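Local coordinates for protein leucine aminopeptidase 1, chloroplastic (Solanum lycopersicum, PDB 5D8N) that removes N-terminal amino acids, preferably leucine, from peptides as a metal-dependent homohexameric aminopeptidase, and takes part in wound signalling and insect defence, at residues A[49-55]-A[143-147]. The protein carries 1 engineered substitution. Numbering follows the deposited sequence.
Sequences IGATEND and ALAST
Gly-50 and the backbone of residues 143-145 hold two parallel strand ends together. Gly-50 N donates to Ala-143 O at 2.9 Å, in the carbonyl plane, and Gly-50 O accepts from Ala-145 N, which lies 23° out of the Gly-50 carbonyl plane. One residue back, the CA of Ile-49 adds a C-H...O contact to Ala-143 O. Past this point the strands part, and a water takes over the pairing: it donates both to Gly-50 O and to Asp-55 OD2 and accepts from Ser-146 N, so Gly-50 O is gripped by two donors.

The carboxylate of Asp-55 links the turn after strand 46-52 to the loop at 145-146. Ser-146 OG, in one of its two conformers, donates to Asp-55 OD1 at 2.7 Å on the syn side, 25° out of the carboxylate plane, while Asp-55 OD2 receives Thr-52 N from above that plane, at 2.8 Å, besides the water. In return Asp-55 N donates to Thr-52 OG1 at 3.0 Å. Three donors thus share the two oxygens, which probably stabilises the ionised acid. Replacing Asp-55 by an alanine would probably leave Thr-52 N, the serine hydroxyl and the water without the carboxylate they share.

Beside these polar groups, Ala-145 CB packs against Ala-51 CB, and Ile-49 CG2 meets Ala-145 CB at 3.9 Å; the isoleucine reaches it with CG2 anti to its own N, beside its carbonyl carbon. Ala-145 O is bonded to Asn-66 ND2, and Leu-144 leans on helix 119-134. Thr-52 OG1, accepting from the N three residues on, makes an ST motif, which the return bond to the carboxylate makes reciprocal, at the turn that follows strand 46-52, beside strand 139-144 in the mixed sheet of the macro-like N-terminal domain of M17 aminopeptidases.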
loop_
_atom_site.group_PDB
_atom_site.type_symbol
_atom_site.label_atom_id
_atom_site.label_comp_id
_atom_site.label_asym_id
_atom_site.label_seq_id
_atom_site.Cartn_x
_atom_site.Cartn_y
_atom_site.Cartn_z
ATOM N N ILE A 49 42.769 28.252 -7.826
ATOM C CA ILE A 49 43.304 28.669 -6.541
ATOM C C ILE A 49 42.299 28.471 -5.416
ATOM O O ILE A 49 41.162 28.953 -5.472
ATOM C CB ILE A 49 43.658 30.159 -6.577
ATOM C CG1 ILE A 49 44.766 30.365 -7.607
ATOM C CG2 ILE A 49 44.122 30.621 -5.194
ATOM C CD1 ILE A 49 44.816 31.792 -8.113
ATOM N N GLY A 50 42.727 27.737 -4.399
ATOM C CA GLY A 50 41.870 27.415 -3.261
ATOM C C GLY A 50 42.016 28.502 -2.228
ATOM O O GLY A 50 43.139 28.757 -1.790
ATOM N N ALA A 51 40.914 29.189 -1.910
ATOM C CA ALA A 51 40.943 30.300 -0.979
ATOM C C ALA A 51 39.915 30.088 0.113
ATOM O O ALA A 51 38.729 29.923 -0.180
ATOM C CB ALA A 51 40.687 31.625 -1.698
ATOM N N THR A 52 40.358 30.305 1.351
ATOM C CA THR A 52 39.475 30.305 2.506
ATOM C C THR A 52 38.760 31.645 2.530
ATOM O O THR A 52 39.201 32.593 1.876
ATOM C CB THR A 52 40.270 30.149 3.837
ATOM O OG1 THR A 52 41.134 31.278 4.020
ATOM C CG2 THR A 52 41.131 28.876 3.858
ATOM N N GLU A 53 37.793 31.778 3.434
ATOM C CA GLU A 53 37.116 33.054 3.684
ATOM C C GLU A 53 38.091 34.110 4.153
ATOM O O GLU A 53 38.078 35.223 3.636
ATOM C CB GLU A 53 35.966 32.914 4.681
ATOM C CG GLU A 53 34.922 31.930 4.194
ATOM C CD GLU A 53 33.670 31.893 5.043
ATOM O OE1 GLU A 53 33.097 30.799 5.212
ATOM O OE2 GLU A 53 33.155 32.979 5.361
ATOM N N ASN A 54 39.021 33.734 5.024
ATOM C CA ASN A 54 40.032 34.677 5.485
ATOM C C ASN A 54 40.983 35.123 4.373
ATOM O O ASN A 54 41.417 36.279 4.351
ATOM C CB ASN A 54 40.833 34.076 6.644
ATOM C CG ASN A 54 40.034 33.962 7.939
ATOM O OD1 ASN A 54 38.948 34.530 8.111
ATOM N ND2 ASN A 54 40.610 33.233 8.888
ATOM N N ASP A 55 41.325 34.208 3.466
ATOM C CA ASP A 55 42.148 34.537 2.291
ATOM C C ASP A 55 41.520 35.617 1.402
ATOM O O ASP A 55 42.234 36.256 0.628
ATOM C CB ASP A 55 42.358 33.315 1.394
ATOM C CG ASP A 55 43.184 32.224 2.045
ATOM O OD1 ASP A 55 43.975 32.523 2.962
ATOM O OD2 ASP A 55 43.081 31.067 1.578
ATOM N N ALA A 143 46.871 25.692 -6.872
ATOM C CA ALA A 143 47.610 26.222 -5.732
ATOM C C ALA A 143 46.668 26.674 -4.611
ATOM O O ALA A 143 45.488 26.933 -4.854
ATOM C CB ALA A 143 48.419 27.415 -6.219
ATOM N N LEU A 144 47.198 26.829 -3.404
ATOM C CA LEU A 144 46.480 27.475 -2.298
ATOM C C LEU A 144 46.806 28.951 -2.235
ATOM O O LEU A 144 47.936 29.346 -2.482
ATOM C CB LEU A 144 46.846 26.856 -0.945
ATOM C CG LEU A 144 46.637 25.350 -0.860
ATOM C CD1 LEU A 144 46.969 24.833 0.526
ATOM C CD2 LEU A 144 45.197 25.000 -1.218
ATOM N N ALA A 145 45.827 29.779 -1.901
ATOM C CA ALA A 145 46.084 31.203 -1.788
ATOM C C ALA A 145 47.024 31.458 -0.625
ATOM O O ALA A 145 47.773 32.435 -0.645
ATOM C CB ALA A 145 44.802 31.986 -1.600
ATOM N N SER A 146 46.983 30.606 0.394
ATOM C CA SER A 146 47.939 30.743 1.482
ATOM C C SER A 146 48.417 29.402 2.030
ATOM O O SER A 146 47.637 28.479 2.268
ATOM C CB SER A 146 47.396 31.632 2.606
ATOM O OG SER A 146 46.235 31.070 3.186
ATOM N N THR A 147 49.735 29.320 2.180
ATOM C CA THR A 147 50.413 28.213 2.853
ATOM C C THR A 147 51.140 28.622 4.145
ATOM O O THR A 147 51.899 27.822 4.694
ATOM C CB THR A 147 51.440 27.576 1.889
ATOM O OG1 THR A 147 52.377 28.571 1.440
ATOM C CG2 THR A 147 50.724 26.973 0.653
HETATM O O HOH W 1 44.540 29.073 0.725
#